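Local coordinates for protein GCN5-related N-acetyltransferase (Kribbella flavida, PDB 4MY0) that binds acetyl-CoA and probably transfers its acetyl group to amine substrates, possibly aminoglycosides, as a GCN5-related N-acetyltransferase, at residues V41-E46 with R67-Q72; K166-F171 with W190-I195. One frame throughout, in Å; residues are numbered along the deposited sequence.

Contact 1 (V41-E46 with R67-Q72)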
ATOM      1  N   VAL C  41      10.222 -28.546 -20.278  1.00 44.72           N
ATOM      2  CA  VAL C  41      10.586 -29.878 -20.748  1.00 48.65           C
ATOM      3  C   VAL C  41      11.469 -29.812 -21.990  1.00 53.79           C
ATOM      4  O   VAL C  41      12.516 -30.466 -22.055  1.00 54.36           O
ATOM      5  CB  VAL C  41       9.341 -30.716 -21.056  1.00 47.76           C
ATOM      6  CG1 VAL C  41       9.737 -32.072 -21.625  1.00 46.04           C
ATOM      7  CG2 VAL C  41       8.513 -30.889 -19.800  1.00 47.54           C
ATOM      8  N   ARG C  42      11.045 -29.020 -22.970  1.00 54.66           N
ATOM      9  CA  ARG C  42      11.812 -28.850 -24.200  1.00 55.94           C
ATOM     10  C   ARG C  42      13.209 -28.308 -23.899  1.00 49.92           C
ATOM     11  O   ARG C  42      14.204 -28.785 -24.449  1.00 50.45           O
ATOM     12  CB  ARG C  42      11.069 -27.930 -25.172  1.00 63.70           C
ATOM     13  CG  ARG C  42      11.799 -27.700 -26.492  1.00 71.05           C
ATOM     14  CD  ARG C  42      11.032 -26.750 -27.411  1.00 77.03           C
ATOM     15  NE  ARG C  42      10.951 -25.392 -26.874  1.00 78.98           N
ATOM     16  CZ  ARG C  42       9.821 -24.799 -26.497  1.00 80.20           C
ATOM     17  NH1 ARG C  42       8.663 -25.442 -26.599  1.00 80.69           N
ATOM     18  NH2 ARG C  42       9.848 -23.560 -26.018  1.00 79.37           N
ATOM     19  N   ASP C  43      13.289 -27.329 -23.004  1.00 46.97           N
ATOM     20  CA  ASP C  43      14.581 -26.793 -22.587  1.00 46.55           C
ATOM     21  C   ASP C  43      15.409 -27.834 -21.825  1.00 38.97           C
ATOM     22  O   ASP C  43      16.625 -27.932 -22.007  1.00 37.34           O
ATOM     23  CB  ASP C  43      14.400 -25.534 -21.732  1.00 56.64           C
ATOM     24  CG  ASP C  43      14.374 -24.259 -22.564  1.00 66.76           C
ATOM     25  OD1 ASP C  43      15.466 -23.694 -22.812  1.00 69.26           O
ATOM     26  OD2 ASP C  43      13.268 -23.825 -22.968  1.00 68.42           O
ATOM     27  N   ALA C  44      14.745 -28.620 -20.981  1.00 32.38           N
ATOM     28  CA  ALA C  44      15.440 -29.601 -20.140  1.00 29.47           C
ATOM     29  C   ALA C  44      16.122 -30.703 -20.973  1.00 31.74           C
ATOM     30  O   ALA C  44      17.216 -31.157 -20.639  1.00 31.10           O
ATOM     31  CB  ALA C  44      14.470 -30.206 -19.125  1.00 28.34           C
ATOM     32  N   VAL C  45      15.467 -31.126 -22.051  1.00 31.24           N
ATOM     33  CA  VAL C  45      15.992 -32.189 -22.919  1.00 38.60           C
ATOM     34  C   VAL C  45      17.394 -31.863 -23.464  1.00 42.28           C
ATOM     35  O   VAL C  45      18.284 -32.723 -23.452  1.00 37.89           O
ATOM     36  CB  VAL C  45      15.005 -32.522 -24.061  1.00 42.87           C
ATOM     37  CG1 VAL C  45      15.664 -33.380 -25.135  1.00 48.20           C
ATOM     38  CG2 VAL C  45      13.776 -33.232 -23.502  1.00 44.35           C
ATOM     39  N   GLU C  46      17.576 -30.620 -23.916  1.00 45.04           N
ATOM     40  CA  GLU C  46      18.873 -30.106 -24.349  1.00 45.46           C
ATOM     41  C   GLU C  46      19.937 -30.382 -23.280  1.00 40.52           C
ATOM     42  O   GLU C  46      20.999 -30.934 -23.577  1.00 40.06           O
ATOM     43  CB  GLU C  46      18.759 -28.600 -24.652  1.00 58.60           C
ATOM     44  CG  GLU C  46      20.054 -27.776 -24.507  1.00 70.97           C
ATOM     45  CD  GLU C  46      19.859 -26.441 -23.752  1.00 78.13           C
ATOM     46  OE1 GLU C  46      20.881 -25.806 -23.378  1.00 77.86           O
ATOM     47  OE2 GLU C  46      18.692 -26.031 -23.530  1.00 79.44           O
ATOM     48  N   ARG C  67      20.973 -28.176 -12.961  0.56 20.78           N
ATOM     49  CA  ARG C  67      21.465 -28.179 -14.333  0.56 25.02           C
ATOM     50  C   ARG C  67      22.570 -27.149 -14.558  0.56 23.20           C
ATOM     51  O   ARG C  67      22.753 -26.215 -13.767  0.56 19.75           O
ATOM     52  CB  ARG C  67      20.319 -28.022 -15.344  0.56 29.64           C
ATOM     53  CG  ARG C  67      19.565 -26.721 -15.251  0.56 32.19           C
ATOM     54  CD  ARG C  67      18.183 -26.818 -15.909  0.56 33.58           C
ATOM     55  NE  ARG C  67      17.198 -26.073 -15.130  0.56 34.61           N
ATOM     56  CZ  ARG C  67      16.824 -24.821 -15.381  0.56 34.81           C
ATOM     57  NH1 ARG C  67      15.930 -24.239 -14.597  0.56 27.09           N
ATOM     58  NH2 ARG C  67      17.336 -24.148 -16.412  0.56 36.29           N
ATOM     59  N   ILE C  68      23.313 -27.347 -15.639  1.00 24.26           N
ATOM     60  CA  ILE C  68      24.462 -26.520 -15.952  1.00 25.05           C
ATOM     61  C   ILE C  68      24.289 -25.844 -17.310  1.00 23.46           C
ATOM     62  O   ILE C  68      24.263 -26.521 -18.330  1.00 25.96           O
ATOM     63  CB  ILE C  68      25.724 -27.401 -16.013  1.00 26.75           C
ATOM     64  CG1 ILE C  68      25.897 -28.164 -14.703  1.00 25.38           C
ATOM     65  CG2 ILE C  68      26.978 -26.567 -16.307  1.00 23.20           C
ATOM     66  CD1 ILE C  68      27.051 -29.134 -14.742  1.00 26.70           C
ATOM     67  N   TRP C  69      24.185 -24.514 -17.323  1.00 22.51           N
ATOM     68  CA  TRP C  69      24.215 -23.772 -18.588  1.00 24.20           C
ATOM     69  C   TRP C  69      25.636 -23.724 -19.121  1.00 27.03           C
ATOM     70  O   TRP C  69      26.579 -23.458 -18.357  1.00 28.26           O
ATOM     71  CB  TRP C  69      23.743 -22.328 -18.386  1.00 23.15           C
ATOM     72  CG  TRP C  69      22.270 -22.154 -18.215  1.00 26.09           C
ATOM     73  CD1 TRP C  69      21.594 -21.998 -17.040  1.00 26.40           C
ATOM     74  CD2 TRP C  69      21.291 -22.082 -19.257  1.00 26.82           C
ATOM     75  NE1 TRP C  69      20.252 -21.852 -17.286  1.00 28.74           N
ATOM     76  CE2 TRP C  69      20.040 -21.896 -18.641  1.00 27.98           C
ATOM     77  CE3 TRP C  69      21.353 -22.161 -20.651  1.00 30.88           C
ATOM     78  CZ2 TRP C  69      18.856 -21.788 -19.374  1.00 29.19           C
ATOM     79  CZ3 TRP C  69      20.183 -22.060 -21.377  1.00 31.03           C
ATOM     80  CH2 TRP C  69      18.953 -21.870 -20.743  1.00 30.70           C
ATOM     81  N   ASP C  70      25.796 -23.958 -20.424  1.00 26.31           N
ATOM     82  CA  ASP C  70      27.091 -23.826 -21.088  1.00 30.57           C
ATOM     83  C   ASP C  70      27.306 -22.377 -21.528  1.00 30.84           C
ATOM     84  O   ASP C  70      27.155 -22.040 -22.704  1.00 34.85           O
ATOM     85  CB  ASP C  70      27.179 -24.772 -22.296  1.00 41.89           C
ATOM     86  CG  ASP C  70      25.988 -24.637 -23.233  1.00 49.65           C
ATOM     87  OD1 ASP C  70      24.883 -24.288 -22.752  1.00 49.53           O
ATOM     88  OD2 ASP C  70      26.161 -24.873 -24.451  1.00 55.08           O
ATOM     89  N   PHE C  71      27.642 -21.511 -20.576  1.00 28.56           N
ATOM     90  CA  PHE C  71      27.826 -20.091 -20.879  1.00 27.27           C
ATOM     91  C   PHE C  71      29.267 -19.799 -21.240  1.00 27.88           C
ATOM     92  O   PHE C  71      30.133 -20.658 -21.101  1.00 28.30           O
ATOM     93  CB  PHE C  71      27.529 -19.240 -19.649  1.00 22.38           C
ATOM     94  CG  PHE C  71      26.071 -19.124 -19.299  1.00 23.07           C
ATOM     95  CD1 PHE C  71      25.111 -18.921 -20.279  1.00 26.61           C
ATOM     96  CD2 PHE C  71      25.674 -19.178 -17.966  1.00 22.11           C
ATOM     97  CE1 PHE C  71      23.763 -18.789 -19.936  1.00 30.96           C
ATOM     98  CE2 PHE C  71      24.334 -19.046 -17.608  1.00 27.24           C
ATOM     99  CZ  PHE C  71      23.374 -18.860 -18.599  1.00 30.35           C
ATOM    100  N   GLN C  72      29.514 -18.568 -21.686  1.00 29.40           N
ATOM    101  CA  GLN C  72      30.826 -17.955 -21.542  1.00 31.67           C
ATOM    102  C   GLN C  72      30.577 -16.716 -20.698  1.00 29.07           C
ATOM    103  O   GLN C  72      29.430 -16.256 -20.592  1.00 27.24           O
ATOM    104  CB  GLN C  72      31.447 -17.588 -22.896  1.00 34.16           C
ATOM    105  CG  GLN C  72      31.508 -18.752 -23.879  1.00 41.03           C
ATOM    106  CD  GLN C  72      32.591 -18.583 -24.916  1.00 47.84           C
ATOM    107  OE1 GLN C  72      33.778 -18.608 -24.593  1.00 52.86           O
ATOM    108  NE2 GLN C  72      32.195 -18.416 -26.173  1.00 51.37           N
TER
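W69 on the strand reaches toward the helix with the benzo end of its indole, where two carboxylates meet it at a slant. E46 OE1 comes within 4.3 Å of W69 CZ3, and D43 OD1 lies 4.4 Å from W69 CH2. CG of W69 sits opposite the carbonyl carbon (chi1 -75°), which, with chi2 99°, carries the ring off the strand and part of the way across to 41-46. The segment axes approach to 10.2 Å and run at 77° to each other. Both segments belong to the first GNAT domain, where helix 34-49 crosses strand 61-75 at a steep angle in a small contact; a coenzyme A-type ligand is bound about 12 Å from the W69 side chain, and the side chain of V88, an acetyl-CoA-binding residue, is about 10 Å from that of W69. Within the strand, the ring of F71 brings CZ over one face of the indole, 3.4 Å above its plane and offset toward the rim. E46 and D70 are like charges, with OE1 and OD1 4.3 Å apart, and R52 joins them by salt bridges to both, which probably offsets their repulsion. D43 OD1 has its own salt bridge to K194. D70 centres an inverse gamma turn. No hydrogen bond links the two segments directly.

Contact 2 (K166-F171 with W190-I195)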
ATOM      1  N   LYS C 166      16.936 -13.507 -37.355  1.00 36.11           N
ATOM      2  CA  LYS C 166      18.080 -13.578 -38.260  1.00 41.74           C
ATOM      3  C   LYS C 166      19.181 -12.571 -37.922  1.00 39.52           C
ATOM      4  O   LYS C 166      20.258 -12.606 -38.511  1.00 36.55           O
ATOM      5  CB  LYS C 166      17.628 -13.380 -39.706  1.00 49.81           C
ATOM      6  CG  LYS C 166      16.648 -14.434 -40.202  1.00 60.46           C
ATOM      7  CD  LYS C 166      15.198 -13.968 -40.057  1.00 67.51           C
ATOM      8  CE  LYS C 166      14.212 -15.143 -40.055  1.00 70.43           C
ATOM      9  NZ  LYS C 166      14.332 -16.006 -41.265  1.00 71.63           N
ATOM     10  N   ASP C 167      18.904 -11.666 -36.987  1.00 33.56           N
ATOM     11  CA  ASP C 167      19.885 -10.666 -36.602  1.00 32.50           C
ATOM     12  C   ASP C 167      20.720 -11.113 -35.404  1.00 33.48           C
ATOM     13  O   ASP C 167      21.520 -10.342 -34.874  1.00 31.64           O
ATOM     14  CB  ASP C 167      19.181  -9.348 -36.294  1.00 32.33           C
ATOM     15  CG  ASP C 167      18.488  -8.767 -37.514  1.00 37.54           C
ATOM     16  OD1 ASP C 167      19.179  -8.536 -38.532  1.00 40.11           O
ATOM     17  OD2 ASP C 167      17.253  -8.550 -37.451  1.00 37.49           O
ATOM     18  N   ALA C 168      20.537 -12.360 -34.980  1.00 34.46           N
ATOM     19  CA  ALA C 168      21.219 -12.856 -33.785  1.00 31.22           C
ATOM     20  C   ALA C 168      22.734 -12.697 -33.888  1.00 27.50           C
ATOM     21  O   ALA C 168      23.363 -12.244 -32.943  1.00 26.98           O
ATOM     22  CB  ALA C 168      20.856 -14.316 -33.523  1.00 33.90           C
ATOM     23  N   ALA C 169      23.314 -13.064 -35.031  1.00 29.76           N
ATOM     24  CA  ALA C 169      24.769 -13.007 -35.180  1.00 31.28           C
ATOM     25  C   ALA C 169      25.284 -11.564 -35.198  1.00 32.96           C
ATOM     26  O   ALA C 169      26.374 -11.281 -34.696  1.00 36.05           O
ATOM     27  CB  ALA C 169      25.229 -13.770 -36.434  1.00 30.37           C
ATOM     28  N   ARG C 170      24.509 -10.656 -35.785  1.00 32.00           N
ATOM     29  CA  ARG C 170      24.866  -9.238 -35.765  1.00 28.83           C
ATOM     30  C   ARG C 170      24.869  -8.677 -34.341  1.00 30.60           C
ATOM     31  O   ARG C 170      25.735  -7.866 -33.988  1.00 29.54           O
ATOM     32  CB  ARG C 170      23.928  -8.427 -36.662  1.00 30.34           C
ATOM     33  CG  ARG C 170      24.196  -6.931 -36.643  1.00 29.96           C
ATOM     34  CD  ARG C 170      25.627  -6.629 -37.097  1.00 31.65           C
ATOM     35  NE  ARG C 170      25.881  -5.194 -37.199  1.00 30.89           N
ATOM     36  CZ  ARG C 170      27.075  -4.669 -37.457  1.00 39.97           C
ATOM     37  NH1 ARG C 170      28.122  -5.470 -37.626  1.00 39.96           N
ATOM     38  NH2 ARG C 170      27.225  -3.348 -37.543  1.00 37.98           N
ATOM     39  N   PHE C 171      23.906  -9.108 -33.524  1.00 29.36           N
ATOM     40  CA  PHE C 171      23.831  -8.667 -32.128  1.00 28.87           C
ATOM     41  C   PHE C 171      25.090  -9.090 -31.375  1.00 28.34           C
ATOM     42  O   PHE C 171      25.658  -8.313 -30.595  1.00 26.13           O
ATOM     43  CB  PHE C 171      22.600  -9.261 -31.434  1.00 24.11           C
ATOM     44  CG  PHE C 171      21.329  -8.473 -31.643  1.00 28.83           C
ATOM     45  CD1 PHE C 171      20.484  -8.214 -30.577  1.00 31.18           C
ATOM     46  CD2 PHE C 171      20.980  -7.996 -32.900  1.00 30.66           C
ATOM     47  CE1 PHE C 171      19.306  -7.492 -30.769  1.00 32.99           C
ATOM     48  CE2 PHE C 171      19.811  -7.276 -33.099  1.00 30.80           C
ATOM     49  CZ  PHE C 171      18.976  -7.017 -32.042  1.00 30.74           C
ATOM     50  N   TRP C 190      25.590 -15.828 -24.488  1.00 30.75           N
ATOM     51  CA  TRP C 190      24.649 -16.895 -24.799  1.00 32.94           C
ATOM     52  C   TRP C 190      24.969 -17.485 -26.163  1.00 35.50           C
ATOM     53  O   TRP C 190      25.502 -16.794 -27.030  1.00 37.60           O
ATOM     54  CB  TRP C 190      23.215 -16.350 -24.839  1.00 34.00           C
ATOM     55  CG  TRP C 190      22.663 -15.912 -23.519  1.00 32.95           C
ATOM     56  CD1 TRP C 190      22.808 -14.686 -22.927  1.00 32.22           C
ATOM     57  CD2 TRP C 190      21.848 -16.691 -22.635  1.00 35.36           C
ATOM     58  NE1 TRP C 190      22.143 -14.668 -21.718  1.00 31.70           N
ATOM     59  CE2 TRP C 190      21.543 -15.888 -21.522  1.00 31.71           C
ATOM     60  CE3 TRP C 190      21.350 -17.996 -22.677  1.00 36.97           C
ATOM     61  CZ2 TRP C 190      20.764 -16.351 -20.459  1.00 34.05           C
ATOM     62  CZ3 TRP C 190      20.578 -18.450 -21.625  1.00 33.46           C
ATOM     63  CH2 TRP C 190      20.295 -17.639 -20.535  1.00 31.18           C
ATOM     64  N   PRO C 191      24.621 -18.764 -26.371  1.00 38.73           N
ATOM     65  CA  PRO C 191      24.699 -19.342 -27.724  1.00 42.54           C
ATOM     66  C   PRO C 191      23.889 -18.512 -28.726  1.00 43.40           C
ATOM     67  O   PRO C 191      22.868 -17.931 -28.338  1.00 41.85           O
ATOM     68  CB  PRO C 191      24.044 -20.713 -27.555  1.00 42.25           C
ATOM     69  CG  PRO C 191      24.184 -21.035 -26.080  1.00 41.78           C
ATOM     70  CD  PRO C 191      24.092 -19.714 -25.372  1.00 37.11           C
ATOM     71  N   GLU C 192      24.332 -18.451 -29.980  1.00 44.18           N
ATOM     72  CA  GLU C 192      23.611 -17.718 -31.025  1.00 47.06           C
ATOM     73  C   GLU C 192      22.171 -18.212 -31.166  1.00 47.84           C
ATOM     74  O   GLU C 192      21.255 -17.421 -31.422  1.00 50.36           O
ATOM     75  CB  GLU C 192      24.332 -17.836 -32.374  1.00 50.67           C
ATOM     76  CG  GLU C 192      23.557 -17.248 -33.555  1.00 54.99           C
ATOM     77  CD  GLU C 192      24.381 -17.184 -34.831  1.00 61.43           C
ATOM     78  OE1 GLU C 192      23.805 -17.366 -35.927  1.00 61.15           O
ATOM     79  OE2 GLU C 192      25.603 -16.942 -34.738  1.00 65.26           O
ATOM     80  N   SER C 193      21.983 -19.520 -30.991  1.00 45.04           N
ATOM     81  CA  SER C 193      20.662 -20.146 -31.078  1.00 45.99           C
ATOM     82  C   SER C 193      19.707 -19.579 -30.027  1.00 44.76           C
ATOM     83  O   SER C 193      18.547 -19.265 -30.325  1.00 44.59           O
ATOM     84  CB  SER C 193      20.777 -21.667 -30.898  1.00 48.44           C
ATOM     85  OG  SER C 193      20.975 -22.011 -29.532  1.00 46.48           O
ATOM     86  N   LYS C 194      20.203 -19.451 -28.798  1.00 44.34           N
ATOM     87  CA  LYS C 194      19.393 -18.974 -27.677  1.00 43.72           C
ATOM     88  C   LYS C 194      19.024 -17.502 -27.856  1.00 41.40           C
ATOM     89  O   LYS C 194      17.934 -17.067 -27.481  1.00 45.95           O
ATOM     90  CB  LYS C 194      20.141 -19.183 -26.359  1.00 49.42           C
ATOM     91  CG  LYS C 194      19.229 -19.479 -25.173  1.00 53.77           C
ATOM     92  CD  LYS C 194      18.823 -20.949 -25.124  1.00 56.17           C
ATOM     93  CE  LYS C 194      17.740 -21.190 -24.074  1.00 59.74           C
ATOM     94  NZ  LYS C 194      17.532 -22.649 -23.813  1.00 64.37           N
ATOM     95  N   ILE C 195      19.932 -16.739 -28.454  1.00 37.79           N
ATOM     96  CA  ILE C 195      19.674 -15.336 -28.756  1.00 36.83           C
ATOM     97  C   ILE C 195      18.603 -15.205 -29.835  1.00 34.88           C
ATOM     98  O   ILE C 195      17.733 -14.345 -29.752  1.00 32.92           O
ATOM     99  CB  ILE C 195      20.967 -14.624 -29.176  1.00 34.32           C
ATOM    100  CG1 ILE C 195      21.816 -14.366 -27.930  1.00 39.62           C
ATOM    101  CG2 ILE C 195      20.659 -13.322 -29.944  1.00 29.02           C
ATOM    102  CD1 ILE C 195      23.250 -14.136 -28.216  1.00 43.53           C
TER
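A168 points its CB at the helix 192-200 and meets I195 and E192 there. The methyl branch of I195 does the touching: CG2 lies 3.7 Å from A168 CB and 3.9 Å from A168 CA, so it rests against the backbone as well as the methyl. This branch stands anti to the backbone N of I195, while CG1 takes the place beside that N (chi1 -76°). One turn earlier, E192 approaches the same alanine in two ways, its carbonyl O at 3.8 Å from A168 CB and its CG at 4.0 Å. The contact joins the first turns of two helices, 168-182 and 192-200, in plain helix-to-helix packing away from the acetyl-CoA sites; small alanines on one side let the backbones come close, with the CA atoms of A168 and I195 5.8 Å apart. Beyond CG the E192 chain runs extended (chi1 173°, chi2 171°), carrying the carboxylate alongside A169, whose CB is 3.6 Å from E192 OE2. That meeting is van der Waals contact at the exposed margin, and no hydrogen bond crosses between the segments. On helix 168-182, L172 is touched by both E192 and I195, and A168 also packs on A196. F171 turns its CB toward 190-195 but stacks its ring on F213 and touches L199.

Overall arrangement
Contact 1 is a surface contact between a helix and a strand of the first GNAT domain, built from two carboxylates at the benzo end of an indole; contact 2 is partly buried and joins two helix starts through alanine, isoleucine and the aliphatic part of a glutamate. They share no helix or strand, yet they meet directly. K194, from the second segment of contact 2, ties the two contacts together through D43, and lies beside the indole of W69. W190 packs edge-to-face with W69 and F71. Segment 190-195 thus faces helix 168-182 through I195 and E192, and contact 1 through K194 and W190.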